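Local atomic coordinates of choline binding protein PCPA (Streptococcus pneumoniae, PDB entry 4CP6), a protein that belongs to the choline-binding proteins of the pneumococcus, is a vaccine antigen built on leucine-rich repeats, and probably attaches to the cell surface through choline. Residues Asn350-Leu361 with Glu375-Pro386. Residues are numbered along the deposited sequence; the frame is centred on the assembly and turned at random.
Sequences NSLPSFFLSGVL and EFSVKKDTFAIP
Leu352 reaches across to two aromatic rings of the next repeat coil: its CD1 lies 3.7 Å from Phe383 CZ and 4.0 Å from Phe376 CZ, obliquely to both rings. Its CD2 sits above one face of the Phe356 ring, displaced toward the rim. With CG anti to the backbone N (chi1 -176°), Phe356 turns into the interior to run beside Phe383, pointing the same way, with Phe383 CE1 at the edge of the Phe356 ring, near its plane. Thr382 CG2 packs against Leu352 CB and lies over one face of the adjacent Phe383 ring, toward the rim, while OG1 accepts the Lys379 N-H and sits between the carbonyls Leu352 O (3.1 Å) and Pro353 O (3.0 Å), both within reach of its single proton. Asp381 binds the type II turn 353-356 at two points. Ser354 OG donates to the syn side of Asp381 OD1 at 2.7 Å, and Phe355 N bonds to Asp381 O from above the carbonyl plane. The other carboxylate oxygen, OD2, lies over a face of the Phe355 ring, 3.6 Å from CZ, the carboxylate and ring planes 48° apart. Ile385 CG2 meets Leu357 CD2 and Leu361 CD1. The strands pair in parallel about Ser351 and Ser377, through Ser377 N to Asn350 O and Leu352 N to Ser377 O; Leu357 bridges to Phe383, and waters join Gly359 to Ala384. Successive coils of a leucine-rich repeat solenoid stack this way. Leu352 and Phe356 pack on Ile345 of strand 342-345, and Leu357, Phe383 and Ile385 on Ile367 of strand 366-369; the preceding coil adds Phe329 edge-to-face on Phe356 and His332 stacked on Phe355, the following one Phe391 edge-to-face with Phe383, while helix 396-405 packs against Phe376 and Val378.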
ATOM      1  N   ASN A 350     -15.033 -23.388 -16.844  1.00 14.97           N
ATOM      2  CA  ASN A 350     -14.873 -24.827 -17.097  1.00 15.91           C
ATOM      3  C   ASN A 350     -13.521 -25.370 -16.675  1.00 18.23           C
ATOM      4  O   ASN A 350     -13.251 -26.545 -16.892  1.00 18.33           O
ATOM      5  CB  ASN A 350     -15.134 -25.150 -18.581  1.00 20.40           C
ATOM      6  CG  ASN A 350     -14.246 -24.392 -19.542  1.00 34.48           C
ATOM      7  OD1 ASN A 350     -13.034 -24.298 -19.375  1.00 27.22           O
ATOM      8  ND2 ASN A 350     -14.829 -23.832 -20.581  1.00 35.51           N
ATOM      9  N   SER A 351     -12.654 -24.530 -16.095  1.00 15.32           N
ATOM     10  CA  SER A 351     -11.338 -24.956 -15.662  1.00 15.48           C
ATOM     11  C   SER A 351     -11.076 -24.266 -14.336  1.00 18.19           C
ATOM     12  O   SER A 351     -11.187 -23.039 -14.248  1.00 18.89           O
ATOM     13  CB  SER A 351     -10.296 -24.567 -16.702  1.00 18.93           C
ATOM     14  OG  SER A 351      -8.993 -24.898 -16.257  1.00 27.77           O
ATOM     15  N   LEU A 352     -10.815 -25.051 -13.293  1.00 13.86           N
ATOM     16  CA  LEU A 352     -10.541 -24.485 -11.974  1.00 13.36           C
ATOM     17  C   LEU A 352      -9.076 -24.618 -11.685  1.00 16.92           C
ATOM     18  O   LEU A 352      -8.537 -25.733 -11.737  1.00 15.59           O
ATOM     19  CB  LEU A 352     -11.388 -25.116 -10.881  1.00 13.75           C
ATOM     20  CG  LEU A 352     -12.903 -25.102 -11.107  1.00 17.40           C
ATOM     21  CD1 LEU A 352     -13.609 -25.730  -9.941  1.00 18.02           C
ATOM     22  CD2 LEU A 352     -13.420 -23.673 -11.288  1.00 20.03           C
ATOM     23  N   PRO A 353      -8.392 -23.488 -11.437  1.00 13.63           N
ATOM     24  CA  PRO A 353      -6.943 -23.544 -11.256  1.00 12.65           C
ATOM     25  C   PRO A 353      -6.494 -24.065  -9.908  1.00 13.28           C
ATOM     26  O   PRO A 353      -7.299 -24.256  -8.987  1.00 12.31           O
ATOM     27  CB  PRO A 353      -6.521 -22.087 -11.456  1.00 14.54           C
ATOM     28  CG  PRO A 353      -7.676 -21.303 -10.946  1.00 18.68           C
ATOM     29  CD  PRO A 353      -8.900 -22.102 -11.324  1.00 15.01           C
ATOM     30  N   SER A 354      -5.176 -24.251  -9.766  1.00 12.47           N
ATOM     31  CA  SER A 354      -4.594 -24.641  -8.509  1.00 11.17           C
ATOM     32  C   SER A 354      -4.858 -23.538  -7.500  1.00 11.10           C
ATOM     33  O   SER A 354      -4.891 -22.347  -7.854  1.00 11.97           O
ATOM     34  CB  SER A 354      -3.080 -24.751  -8.675  1.00 13.49           C
ATOM     35  OG  SER A 354      -2.789 -25.891  -9.468  1.00 15.73           O
ATOM     36  N   PHE A 355      -4.996 -23.911  -6.230  1.00 10.73           N
ATOM     37  CA  PHE A 355      -5.096 -22.961  -5.108  1.00 10.97           C
ATOM     38  C   PHE A 355      -6.323 -22.051  -5.184  1.00 12.46           C
ATOM     39  O   PHE A 355      -6.314 -20.928  -4.664  1.00 13.50           O
ATOM     40  CB  PHE A 355      -3.802 -22.120  -4.994  1.00 13.29           C
ATOM     41  CG  PHE A 355      -2.547 -22.965  -4.918  1.00 14.52           C
ATOM     42  CD1 PHE A 355      -2.376 -23.889  -3.899  1.00 18.46           C
ATOM     43  CD2 PHE A 355      -1.567 -22.864  -5.893  1.00 17.22           C
ATOM     44  CE1 PHE A 355      -1.217 -24.667  -3.826  1.00 21.77           C
ATOM     45  CE2 PHE A 355      -0.412 -23.656  -5.831  1.00 20.61           C
ATOM     46  CZ  PHE A 355      -0.248 -24.542  -4.794  1.00 19.39           C
ATOM     47  N   PHE A 356      -7.395 -22.542  -5.775  1.00 10.20           N
ATOM     48  CA  PHE A 356      -8.633 -21.799  -5.961  1.00  9.56           C
ATOM     49  C   PHE A 356      -9.361 -21.487  -4.657  1.00 11.61           C
ATOM     50  O   PHE A 356      -9.755 -20.329  -4.415  1.00 10.55           O
ATOM     51  CB  PHE A 356      -9.506 -22.617  -6.895  1.00 10.91           C
ATOM     52  CG  PHE A 356     -10.820 -22.022  -7.314  1.00 11.05           C
ATOM     53  CD1 PHE A 356     -10.864 -20.920  -8.166  1.00 11.80           C
ATOM     54  CD2 PHE A 356     -12.022 -22.638  -6.963  1.00 11.72           C
ATOM     55  CE1 PHE A 356     -12.093 -20.415  -8.625  1.00 12.56           C
ATOM     56  CE2 PHE A 356     -13.244 -22.135  -7.422  1.00 13.68           C
ATOM     57  CZ  PHE A 356     -13.260 -21.035  -8.258  1.00 12.94           C
ATOM     58  N   LEU A 357      -9.512 -22.509  -3.777  1.00  9.86           N
ATOM     59  CA  LEU A 357     -10.278 -22.333  -2.549  1.00  9.63           C
ATOM     60  C   LEU A 357      -9.590 -23.092  -1.437  1.00 10.98           C
ATOM     61  O   LEU A 357      -9.285 -24.284  -1.598  1.00 11.36           O
ATOM     62  CB  LEU A 357     -11.702 -22.793  -2.808  1.00  9.84           C
ATOM     63  CG  LEU A 357     -12.647 -22.708  -1.631  1.00 11.60           C
ATOM     64  CD1 LEU A 357     -12.828 -21.242  -1.150  1.00 11.33           C
ATOM     65  CD2 LEU A 357     -13.978 -23.314  -1.966  1.00 11.62           C
ATOM     66  N   SER A 358      -9.274 -22.401  -0.340  1.00 10.08           N
ATOM     67  CA  SER A 358      -8.483 -22.997   0.732  1.00  9.98           C
ATOM     68  C   SER A 358      -8.633 -22.173   2.000  1.00 11.62           C
ATOM     69  O   SER A 358      -9.330 -21.147   2.035  1.00 10.57           O
ATOM     70  CB  SER A 358      -6.997 -23.064   0.337  1.00 12.07           C
ATOM     71  OG  SER A 358      -6.476 -21.756   0.125  1.00 13.44           O
ATOM     72  N   GLY A 359      -7.942 -22.614   3.052  1.00 12.69           N
ATOM     73  CA  GLY A 359      -7.926 -21.909   4.326  1.00 12.31           C
ATOM     74  C   GLY A 359      -9.128 -22.178   5.199  1.00 13.31           C
ATOM     75  O   GLY A 359      -9.830 -23.171   5.022  1.00 13.04           O
ATOM     76  N   VAL A 360      -9.362 -21.298   6.175  1.00 13.04           N
ATOM     77  CA  VAL A 360     -10.467 -21.503   7.117  1.00 13.28           C
ATOM     78  C   VAL A 360     -11.794 -21.353   6.387  1.00 14.99           C
ATOM     79  O   VAL A 360     -12.089 -20.285   5.838  1.00 14.89           O
ATOM     80  CB  VAL A 360     -10.342 -20.583   8.364  1.00 17.75           C
ATOM     81  CG1 VAL A 360     -11.580 -20.700   9.246  1.00 18.52           C
ATOM     82  CG2 VAL A 360      -9.089 -20.934   9.169  1.00 18.24           C
ATOM     83  N   LEU A 361     -12.603 -22.413   6.399  1.00 12.56           N
ATOM     84  CA  LEU A 361     -13.887 -22.462   5.712  1.00 12.05           C
ATOM     85  C   LEU A 361     -14.898 -23.204   6.598  1.00 14.96           C
ATOM     86  O   LEU A 361     -15.657 -24.043   6.120  1.00 14.32           O
ATOM     87  CB  LEU A 361     -13.723 -23.179   4.333  1.00 11.85           C
ATOM     88  CG  LEU A 361     -12.840 -22.451   3.315  1.00 12.09           C
ATOM     89  CD1 LEU A 361     -12.444 -23.371   2.189  1.00 11.35           C
ATOM     90  CD2 LEU A 361     -13.538 -21.177   2.783  1.00 13.06           C
ATOM     91  N   GLU A 375     -15.238 -31.199 -21.163  1.00 25.27           N
ATOM     92  CA  GLU A 375     -13.803 -30.998 -20.927  1.00 24.00           C
ATOM     93  C   GLU A 375     -13.493 -30.346 -19.565  1.00 24.75           C
ATOM     94  O   GLU A 375     -12.348 -29.934 -19.339  1.00 24.62           O
ATOM     95  CB  GLU A 375     -13.191 -30.117 -22.050  1.00 25.80           C
ATOM     96  CG  GLU A 375     -13.627 -30.429 -23.478  1.00 43.59           C
ATOM     97  CD  GLU A 375     -13.302 -31.816 -23.998  1.00 69.82           C
ATOM     98  OE1 GLU A 375     -12.099 -32.142 -24.115  1.00 74.27           O
ATOM     99  OE2 GLU A 375     -14.253 -32.567 -24.313  1.00 58.91           O
ATOM    100  N   PHE A 376     -14.493 -30.254 -18.657  1.00 19.77           N
ATOM    101  CA  PHE A 376     -14.347 -29.616 -17.333  1.00 17.30           C
ATOM    102  C   PHE A 376     -13.103 -30.123 -16.624  1.00 18.84           C
ATOM    103  O   PHE A 376     -12.924 -31.332 -16.521  1.00 18.95           O
ATOM    104  CB  PHE A 376     -15.585 -29.922 -16.472  1.00 17.84           C
ATOM    105  CG  PHE A 376     -15.616 -29.140 -15.179  1.00 17.81           C
ATOM    106  CD1 PHE A 376     -16.042 -27.820 -15.159  1.00 18.90           C
ATOM    107  CD2 PHE A 376     -15.191 -29.714 -13.992  1.00 18.04           C
ATOM    108  CE1 PHE A 376     -16.039 -27.084 -13.979  1.00 19.76           C
ATOM    109  CE2 PHE A 376     -15.208 -28.976 -12.809  1.00 19.01           C
ATOM    110  CZ  PHE A 376     -15.606 -27.665 -12.819  1.00 17.41           C
ATOM    111  N   SER A 377     -12.270 -29.215 -16.088  1.00 15.47           N
ATOM    112  CA  SER A 377     -11.062 -29.643 -15.414  1.00 15.92           C
ATOM    113  C   SER A 377     -10.851 -29.020 -14.034  1.00 16.73           C
ATOM    114  O   SER A 377     -11.191 -27.853 -13.781  1.00 15.60           O
ATOM    115  CB  SER A 377      -9.849 -29.408 -16.309  1.00 22.41           C
ATOM    116  OG  SER A 377      -9.599 -28.027 -16.482  1.00 30.83           O
ATOM    117  N   VAL A 378     -10.233 -29.817 -13.157  1.00 14.88           N
ATOM    118  CA  VAL A 378      -9.919 -29.505 -11.759  1.00 14.24           C
ATOM    119  C   VAL A 378      -8.513 -30.066 -11.539  1.00 16.72           C
ATOM    120  O   VAL A 378      -8.193 -31.143 -12.070  1.00 17.79           O
ATOM    121  CB  VAL A 378     -10.935 -30.242 -10.826  1.00 19.09           C
ATOM    122  CG1 VAL A 378     -10.610 -30.058  -9.348  1.00 19.80           C
ATOM    123  CG2 VAL A 378     -12.370 -29.787 -11.110  1.00 18.83           C
ATOM    124  N   LYS A 379      -7.699 -29.388 -10.726  1.00 13.32           N
ATOM    125  CA  LYS A 379      -6.387 -29.920 -10.356  1.00 13.10           C
ATOM    126  C   LYS A 379      -6.494 -30.531  -8.980  1.00 13.82           C
ATOM    127  O   LYS A 379      -7.432 -30.216  -8.218  1.00 12.40           O
ATOM    128  CB  LYS A 379      -5.311 -28.811 -10.344  1.00 15.82           C
ATOM    129  CG  LYS A 379      -5.084 -28.116 -11.699  1.00 23.13           C
ATOM    130  CD  LYS A 379      -4.493 -29.056 -12.748  1.00 33.61           C
ATOM    131  CE  LYS A 379      -3.777 -28.313 -13.853  1.00 56.74           C
ATOM    132  NZ  LYS A 379      -3.448 -29.204 -15.001  1.00 64.05           N
ATOM    133  N   LYS A 380      -5.511 -31.366  -8.604  1.00 12.23           N
ATOM    134  CA  LYS A 380      -5.566 -31.975  -7.288  1.00 11.80           C
ATOM    135  C   LYS A 380      -5.416 -30.968  -6.146  1.00 12.94           C
ATOM    136  O   LYS A 380      -5.829 -31.250  -5.022  1.00 13.30           O
ATOM    137  CB  LYS A 380      -4.544 -33.096  -7.160  1.00 14.47           C
ATOM    138  CG  LYS A 380      -5.056 -34.327  -7.900  1.00 17.89           C
ATOM    139  CD  LYS A 380      -4.091 -35.464  -7.813  1.00 16.96           C
ATOM    140  CE  LYS A 380      -4.620 -36.669  -8.547  1.00 17.26           C
ATOM    141  NZ  LYS A 380      -3.500 -37.625  -8.800  1.00 18.34           N
ATOM    142  N   ASP A 381      -4.864 -29.776  -6.444  1.00 11.09           N
ATOM    143  CA  ASP A 381      -4.742 -28.723  -5.441  1.00 11.57           C
ATOM    144  C   ASP A 381      -5.685 -27.556  -5.692  1.00 12.54           C
ATOM    145  O   ASP A 381      -5.493 -26.484  -5.113  1.00 12.72           O
ATOM    146  CB  ASP A 381      -3.282 -28.263  -5.279  1.00 13.56           C
ATOM    147  CG  ASP A 381      -2.663 -27.768  -6.554  1.00 14.51           C
ATOM    148  OD1 ASP A 381      -3.378 -27.681  -7.568  1.00 16.34           O
ATOM    149  OD2 ASP A 381      -1.466 -27.413  -6.529  1.00 19.15           O
ATOM    150  N   THR A 382      -6.719 -27.735  -6.538  1.00 10.44           N
ATOM    151  CA  THR A 382      -7.718 -26.676  -6.722  1.00 10.02           C
ATOM    152  C   THR A 382      -8.409 -26.395  -5.377  1.00 11.27           C
ATOM    153  O   THR A 382      -8.552 -25.230  -4.975  1.00 10.23           O
ATOM    154  CB  THR A 382      -8.734 -27.123  -7.769  1.00 11.20           C
ATOM    155  OG1 THR A 382      -8.093 -27.151  -9.048  1.00 11.72           O
ATOM    156  CG2 THR A 382      -9.954 -26.204  -7.836  1.00 11.19           C
ATOM    157  N   PHE A 383      -8.861 -27.460  -4.712  1.00 10.65           N
ATOM    158  CA  PHE A 383      -9.575 -27.361  -3.443  1.00 10.24           C
ATOM    159  C   PHE A 383      -8.773 -27.928  -2.298  1.00 12.37           C
ATOM    160  O   PHE A 383      -8.179 -29.015  -2.415  1.00 11.50           O
ATOM    161  CB  PHE A 383     -10.887 -28.176  -3.543  1.00 11.03           C
ATOM    162  CG  PHE A 383     -11.867 -27.608  -4.536  1.00 10.30           C
ATOM    163  CD1 PHE A 383     -12.581 -26.451  -4.252  1.00 11.12           C
ATOM    164  CD2 PHE A 383     -12.111 -28.253  -5.750  1.00 11.51           C
ATOM    165  CE1 PHE A 383     -13.477 -25.917  -5.182  1.00 11.54           C
ATOM    166  CE2 PHE A 383     -13.053 -27.748  -6.653  1.00 12.49           C
ATOM    167  CZ  PHE A 383     -13.728 -26.585  -6.362  1.00 11.44           C
ATOM    168  N   ALA A 384      -8.792 -27.236  -1.170  1.00 10.92           N
ATOM    169  CA  ALA A 384      -8.283 -27.730   0.096  1.00 10.65           C
ATOM    170  C   ALA A 384      -9.364 -27.313   1.074  1.00 13.12           C
ATOM    171  O   ALA A 384      -9.333 -26.216   1.667  1.00 12.83           O
ATOM    172  CB  ALA A 384      -6.937 -27.112   0.449  1.00 11.43           C
ATOM    173  N   ILE A 385     -10.411 -28.145   1.136  1.00 10.55           N
ATOM    174  CA  ILE A 385     -11.629 -27.801   1.854  1.00 10.96           C
ATOM    175  C   ILE A 385     -12.085 -28.909   2.804  1.00 11.97           C
ATOM    176  O   ILE A 385     -11.673 -30.069   2.649  1.00 11.66           O
ATOM    177  CB  ILE A 385     -12.757 -27.501   0.820  1.00 12.89           C
ATOM    178  CG1 ILE A 385     -13.126 -28.744  -0.039  1.00 13.70           C
ATOM    179  CG2 ILE A 385     -12.384 -26.300  -0.078  1.00 12.46           C
ATOM    180  CD1 ILE A 385     -14.381 -28.552  -0.921  1.00 12.68           C
ATOM    181  N   PRO A 386     -12.995 -28.600   3.752  1.00 11.82           N
ATOM    182  CA  PRO A 386     -13.511 -29.660   4.634  1.00 12.14           C
ATOM    183  C   PRO A 386     -14.257 -30.731   3.834  1.00 13.00           C
ATOM    184  O   PRO A 386     -14.947 -30.443   2.831  1.00 11.34           O
ATOM    185  CB  PRO A 386     -14.444 -28.900   5.575  1.00 14.02           C
ATOM    186  CG  PRO A 386     -13.899 -27.473   5.574  1.00 16.28           C
ATOM    187  CD  PRO A 386     -13.546 -27.277   4.124  1.00 12.36           C
TER
HETATM  188  O   HOH W   1     -11.697 -27.286 -19.330  1.00 36.42           O
HETATM  189  O   HOH W   2      -6.429 -25.058  -2.771  1.00 14.88           O
HETATM  190  O   HOH W   3     -10.283 -25.735   4.293  1.00 20.90           O
HETATM  191  O   HOH W   4      -6.807 -25.334   3.417  1.00 23.80           O